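Local coordinates for probable chemoreceptor (Methyl-accepting chemotaxis) transmembrane protein (PDB 6D8V) that acts as a chemotactic sensor for quaternary ammonium compounds, binding 1,1-dimethyl-prolinium in its Cache-type sensory domain, at residues G134-P139 and V257-L262; D246-P251 and V263-P268. All coordinates share one frame; numbering follows the deposited sequence.

Interaction 1: residues G134-P139 and V257-L262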
loop_
_atom_site.group_PDB
_atom_site.type_symbol
_atom_site.label_atom_id
_atom_site.label_comp_id
_atom_site.label_asym_id
_atom_site.label_seq_id
_atom_site.Cartn_x
_atom_site.Cartn_y
_atom_site.Cartn_z
ATOM N N GLY A 134 -2.348 13.241 -1.458
ATOM C CA GLY A 134 -2.283 11.855 -1.046
ATOM C C GLY A 134 -1.248 11.080 -1.831
ATOM O O GLY A 134 -1.025 11.366 -3.014
ATOM N N ALA A 135 -0.625 10.090 -1.186
ATOM C CA ALA A 135 0.463 9.342 -1.795
ATOM C C ALA A 135 0.428 7.903 -1.303
ATOM O O ALA A 135 -0.287 7.565 -0.354
ATOM C CB ALA A 135 1.816 9.995 -1.494
ATOM N N ILE A 136 1.226 7.059 -1.964
ATOM C CA ILE A 136 1.335 5.639 -1.647
ATOM C C ILE A 136 2.807 5.223 -1.704
ATOM O O ILE A 136 3.556 5.654 -2.586
ATOM C CB ILE A 136 0.466 4.794 -2.603
ATOM C CG1 ILE A 136 0.409 3.336 -2.134
ATOM C CG2 ILE A 136 0.960 4.898 -4.044
ATOM C CD1 ILE A 136 -0.660 2.510 -2.834
ATOM N N THR A 137 3.220 4.382 -0.763
ATOM C CA THR A 137 4.634 4.102 -0.549
ATOM C C THR A 137 5.092 2.859 -1.304
ATOM O O THR A 137 4.315 1.963 -1.635
ATOM C CB THR A 137 4.937 3.905 0.941
ATOM O OG1 THR A 137 4.373 2.662 1.386
ATOM C CG2 THR A 137 4.366 5.043 1.765
ATOM N N GLN A 138 6.387 2.814 -1.568
ATOM C CA GLN A 138 6.999 1.569 -1.979
ATOM C C GLN A 138 6.895 0.576 -0.828
ATOM O O GLN A 138 6.860 0.966 0.344
ATOM C CB GLN A 138 8.464 1.768 -2.379
ATOM C CG GLN A 138 8.668 2.509 -3.696
ATOM C CD GLN A 138 8.250 1.699 -4.911
ATOM O OE1 GLN A 138 7.996 0.499 -4.815
ATOM N NE2 GLN A 138 8.175 2.354 -6.063
ATOM N N PRO A 139 6.832 -0.714 -1.139
ATOM C CA PRO A 139 6.673 -1.708 -0.078
ATOM C C PRO A 139 7.809 -1.625 0.928
ATOM O O PRO A 139 8.986 -1.552 0.562
ATOM C CB PRO A 139 6.660 -3.039 -0.842
ATOM C CG PRO A 139 7.301 -2.747 -2.131
ATOM C CD PRO A 139 6.962 -1.336 -2.465
ATOM N N VAL A 257 -3.552 8.353 -5.602
ATOM C CA VAL A 257 -2.293 8.410 -4.911
ATOM C C VAL A 257 -1.171 8.578 -5.848
ATOM O O VAL A 257 -0.064 8.406 -5.551
ATOM C CB VAL A 257 -2.075 7.147 -4.191
ATOM C CG1 VAL A 257 -3.135 6.998 -3.191
ATOM C CG2 VAL A 257 -2.221 6.023 -5.127
ATOM N N ASN A 258 -1.488 8.904 -7.036
ATOM C CA ASN A 258 -0.458 9.290 -7.998
ATOM C C ASN A 258 0.633 8.220 -8.107
ATOM O O ASN A 258 1.772 8.384 -7.659
ATOM C CB ASN A 258 0.145 10.645 -7.621
ATOM C CG ASN A 258 1.116 11.160 -8.668
ATOM O OD1 ASN A 258 0.882 11.033 -9.872
ATOM N ND2 ASN A 258 2.224 11.733 -8.211
ATOM N N ALA A 259 0.247 7.112 -8.735
ATOM C CA ALA A 259 1.159 5.996 -8.938
ATOM C C ALA A 259 0.475 4.963 -9.819
ATOM O O ALA A 259 -0.741 4.990 -10.007
ATOM C CB ALA A 259 1.594 5.358 -7.617
ATOM N N GLN A 260 1.277 4.056 -10.363
ATOM C CA GLN A 260 0.763 2.923 -11.109
ATOM C C GLN A 260 1.472 1.657 -10.648
ATOM O O GLN A 260 2.585 1.697 -10.119
ATOM C CB GLN A 260 0.946 3.110 -12.612
ATOM C CG GLN A 260 2.376 3.340 -13.036
ATOM C CD GLN A 260 2.528 3.309 -14.535
ATOM O OE1 GLN A 260 1.539 3.283 -15.265
ATOM N NE2 GLN A 260 3.769 3.304 -15.007
ATOM N N TRP A 261 0.805 0.528 -10.856
ATOM C CA TRP A 261 1.359 -0.782 -10.560
ATOM C C TRP A 261 1.344 -1.653 -11.810
ATOM O O TRP A 261 0.632 -1.379 -12.780
ATOM C CB TRP A 261 0.577 -1.482 -9.452
ATOM C CG TRP A 261 0.812 -0.914 -8.091
ATOM C CD1 TRP A 261 1.692 0.069 -7.746
ATOM C CD2 TRP A 261 0.155 -1.305 -6.884
ATOM N NE1 TRP A 261 1.623 0.314 -6.393
ATOM C CE2 TRP A 261 0.683 -0.516 -5.844
ATOM C CE3 TRP A 261 -0.837 -2.245 -6.584
ATOM C CZ2 TRP A 261 0.255 -0.635 -4.528
ATOM C CZ3 TRP A 261 -1.262 -2.365 -5.274
ATOM C CH2 TRP A 261 -0.712 -1.567 -4.262
ATOM N N LEU A 262 2.132 -2.722 -11.769
ATOM C CA LEU A 262 2.159 -3.729 -12.819
ATOM C C LEU A 262 1.465 -4.987 -12.323
ATOM O O LEU A 262 1.804 -5.521 -11.262
ATOM C CB LEU A 262 3.591 -4.081 -13.243
ATOM C CG LEU A 262 4.416 -3.022 -13.937
ATOM C CD1 LEU A 262 3.550 -2.270 -14.932
ATOM C CD2 LEU A 262 5.015 -2.083 -12.911
#
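Val257, in the loop before strand 259-268, meets the short strand around Ile136 in a join made mainly by apolar side chains, with some backbone contact at Gly134 and Ala135. Its CG2 methyl comes up against Ile136 CG2 at 3.5 Å, and its CB lies 3.8 Å from Ile136 CB, and the two branched side chains cross at a slant. The backbones come nearest here, with the CA atoms of Ala135 and Val257 4.3 Å apart, and Gly134 O rests 3.7 Å from Val257 CA. Val257 also reaches Ile154 of strand 149-160, a residue that Ile136 touches as well.

Two residues on, Ala259 offers its methyl to the same branch of the isoleucine, with CB 3.7 Å from Ile136 CG2. That branch therefore serves both Val257 and Ala259. The other branch is extended: Ile136 holds CG1 anti to its own N (chi1 -171°) and runs on straight to CD1 (chi2 167°), carrying that methyl toward Trp261. There CD1 approaches the six-membered part of the indole obliquely, 3.7 Å from Trp261 CZ2. The indole NE1 is bonded to Gln197 OE1, which ties the ring to the loop after strand 191-195.

The touching stretches run in roughly the same direction, their end-to-end lines 26° apart, yet their backbones share no hydrogen bonds. Ala135 and Thr137 instead pair with Ala155 and Ser153 of strand 149-160. The contact probably owes its cohesion to the burial of apolar groups rather than to directional bonds.

Interaction 2: residues D246-P251 and V263-P268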
loop_
_atom_site.group_PDB
_atom_site.type_symbol
_atom_site.label_atom_id
_atom_site.label_comp_id
_atom_site.label_asym_id
_atom_site.label_seq_id
_atom_site.Cartn_x
_atom_site.Cartn_y
_atom_site.Cartn_z
ATOM N N ASP A 246 5.122 -17.538 -20.610
ATOM C CA ASP A 246 5.232 -16.143 -21.003
ATOM C C ASP A 246 4.852 -15.247 -19.829
ATOM O O ASP A 246 3.976 -15.583 -19.028
ATOM C CB ASP A 246 4.317 -15.835 -22.195
ATOM C CG ASP A 246 4.669 -16.636 -23.431
ATOM O OD1 ASP A 246 5.820 -16.529 -23.908
ATOM O OD2 ASP A 246 3.791 -17.374 -23.928
ATOM N N ARG A 247 5.506 -14.091 -19.740
ATOM C CA ARG A 247 5.216 -13.103 -18.706
ATOM C C ARG A 247 4.629 -11.876 -19.383
ATOM O O ARG A 247 5.315 -11.206 -20.159
ATOM C CB ARG A 247 6.471 -12.738 -17.916
ATOM C CG ARG A 247 6.231 -11.750 -16.786
ATOM C CD ARG A 247 6.303 -12.410 -15.417
ATOM N NE ARG A 247 7.684 -12.641 -14.985
ATOM C CZ ARG A 247 8.041 -13.525 -14.061
ATOM N NH1 ARG A 247 7.122 -14.274 -13.469
ATOM N NH2 ARG A 247 9.316 -13.663 -13.739
ATOM N N VAL A 248 3.363 -11.585 -19.103
ATOM C CA VAL A 248 2.719 -10.370 -19.583
ATOM C C VAL A 248 2.697 -9.359 -18.447
ATOM O O VAL A 248 2.279 -9.679 -17.326
ATOM C CB VAL A 248 1.296 -10.648 -20.098
ATOM C CG1 VAL A 248 0.597 -9.345 -20.406
ATOM C CG2 VAL A 248 1.343 -11.516 -21.334
ATOM N N VAL A 249 3.143 -8.140 -18.733
ATOM C CA VAL A 249 3.153 -7.057 -17.759
ATOM C C VAL A 249 2.080 -6.052 -18.149
ATOM O O VAL A 249 1.932 -5.708 -19.327
ATOM C CB VAL A 249 4.544 -6.399 -17.669
ATOM C CG1 VAL A 249 5.620 -7.463 -17.680
ATOM C CG2 VAL A 249 4.749 -5.448 -18.815
ATOM N N TYR A 250 1.318 -5.590 -17.158
ATOM C CA TYR A 250 0.138 -4.759 -17.403
ATOM C C TYR A 250 0.135 -3.611 -16.400
ATOM O O TYR A 250 -0.323 -3.763 -15.259
ATOM C CB TYR A 250 -1.141 -5.594 -17.301
ATOM C CG TYR A 250 -2.403 -4.936 -17.801
ATOM C CD1 TYR A 250 -2.780 -5.034 -19.141
ATOM C CD2 TYR A 250 -3.247 -4.252 -16.929
ATOM C CE1 TYR A 250 -3.946 -4.450 -19.600
ATOM C CE2 TYR A 250 -4.416 -3.665 -17.379
ATOM C CZ TYR A 250 -4.764 -3.762 -18.712
ATOM O OH TYR A 250 -5.936 -3.169 -19.156
ATOM N N PRO A 251 0.666 -2.452 -16.786
ATOM C CA PRO A 251 0.573 -1.278 -15.913
ATOM C C PRO A 251 -0.864 -0.810 -15.785
ATOM O O PRO A 251 -1.682 -0.994 -16.690
ATOM C CB PRO A 251 1.438 -0.230 -16.626
ATOM C CG PRO A 251 1.527 -0.688 -18.034
ATOM C CD PRO A 251 1.469 -2.187 -17.990
ATOM N N VAL A 263 0.500 -5.449 -13.088
ATOM C CA VAL A 263 0.038 -6.820 -12.993
ATOM C C VAL A 263 0.958 -7.657 -13.865
ATOM O O VAL A 263 1.280 -7.274 -14.996
ATOM C CB VAL A 263 -1.429 -6.939 -13.442
ATOM C CG1 VAL A 263 -1.877 -8.377 -13.435
ATOM C CG2 VAL A 263 -2.323 -6.106 -12.538
ATOM N N LEU A 264 1.429 -8.763 -13.323
ATOM C CA LEU A 264 2.158 -9.757 -14.089
ATOM C C LEU A 264 1.281 -10.989 -14.167
ATOM O O LEU A 264 0.785 -11.474 -13.144
ATOM C CB LEU A 264 3.494 -10.121 -13.439
ATOM C CG LEU A 264 4.458 -9.011 -13.044
ATOM C CD1 LEU A 264 5.710 -9.645 -12.467
ATOM C CD2 LEU A 264 4.787 -8.136 -14.239
ATOM N N VAL A 265 1.094 -11.497 -15.369
ATOM C CA VAL A 265 0.267 -12.670 -15.583
ATOM C C VAL A 265 1.131 -13.680 -16.319
ATOM O O VAL A 265 1.648 -13.393 -17.408
ATOM C CB VAL A 265 -1.026 -12.322 -16.342
ATOM C CG1 VAL A 265 -0.734 -11.275 -17.412
ATOM C CG2 VAL A 265 -1.679 -13.572 -16.912
ATOM N N ASP A 266 1.333 -14.834 -15.697
ATOM C CA ASP A 266 2.219 -15.860 -16.214
ATOM C C ASP A 266 1.371 -16.958 -16.832
ATOM O O ASP A 266 0.496 -17.522 -16.164
ATOM C CB ASP A 266 3.110 -16.413 -15.100
ATOM C CG ASP A 266 4.203 -15.428 -14.670
ATOM O OD1 ASP A 266 4.397 -14.404 -15.358
ATOM O OD2 ASP A 266 4.878 -15.677 -13.647
ATOM N N VAL A 267 1.615 -17.237 -18.109
ATOM C CA VAL A 267 0.858 -18.236 -18.850
ATOM C C VAL A 267 1.833 -19.297 -19.344
ATOM O O VAL A 267 2.767 -18.981 -20.082
ATOM C CB VAL A 267 0.079 -17.621 -20.027
ATOM C CG1 VAL A 267 -0.877 -18.641 -20.627
ATOM C CG2 VAL A 267 -0.688 -16.377 -19.561
ATOM N N PRO A 268 1.683 -20.554 -18.934
ATOM C CA PRO A 268 2.595 -21.602 -19.399
ATOM C C PRO A 268 2.241 -22.102 -20.793
ATOM O O PRO A 268 1.080 -22.103 -21.215
ATOM C CB PRO A 268 2.411 -22.709 -18.355
ATOM C CG PRO A 268 1.013 -22.513 -17.851
ATOM C CD PRO A 268 0.707 -21.049 -17.947
#
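Arg247 and Asp266 face each other as a non-hydrogen-bonded antiparallel pair, their side chains lying side by side and pointing the same way. The carboxylate meets the edge of the guanidinium, with NH1 2.7 Å from Asp266 OD2 in a salt bridge. The hydrogen bond within it is weak, bent to 122° at the hydrogen, and the two flat groups are turned 36° against each other. The arginine leaves the strand with CG beside the carbonyl carbon, away from the backbone N, and then bends at the next two torsions, so that NH1 comes alongside the Asp266 carboxylate. On this same face Val249 CG1 packs against Leu264 CD2 at 3.6 Å.

The opposite face carries the pairs Val248 with Val265 and Tyr250 with Val263. Val248 CB sits 3.4 Å from Val265 CG1, and the Tyr250 and Val263 CB atoms are 4.1 Å apart. Backbone bonds run both ways between these partners, including Val248 N to Val265 O at 3.0 Å and Val263 N to Tyr250 O at 2.9 Å. Asp246 and Val267 form a further pair of this kind.

Farther out, Tyr239 OH shares a hydrogen bond with Arg247 NH2, giving the guanidinium a second hold, while Asp246 OD1 forms a salt bridge with Arg269. The long helix 2-45 covers the face of Val248 and Val265, where Ala11 touches both. The two segments, whose N-to-C directions are 159° apart, belong to a beta hairpin at the centre of a four-stranded antiparallel sheet backed by a long helix, consistent with the second module of a double-Cache sensor.

In the fold
Strand 259-268 runs through both contacts, whose centres lie about 20 Å apart: its beginning packs against strand 135-136 in interaction 1, and its later part, residues 263-268, pairs with 246-251 in interaction 2. They meet where Leu262 CD1 lies against Pro251 CA, 3.3 Å away. One strand thus joins the sheet it belongs to with the sheet that bears much of the ligand pocket. Thr137, in the first segment of interaction 1, touches Trp124, a pocket residue. The pairings of interaction 1 nevertheless stay clear of the ligand itself, the side chain of Ile136 lying about 12 Å from the bound 1,1-dimethyl-prolinium.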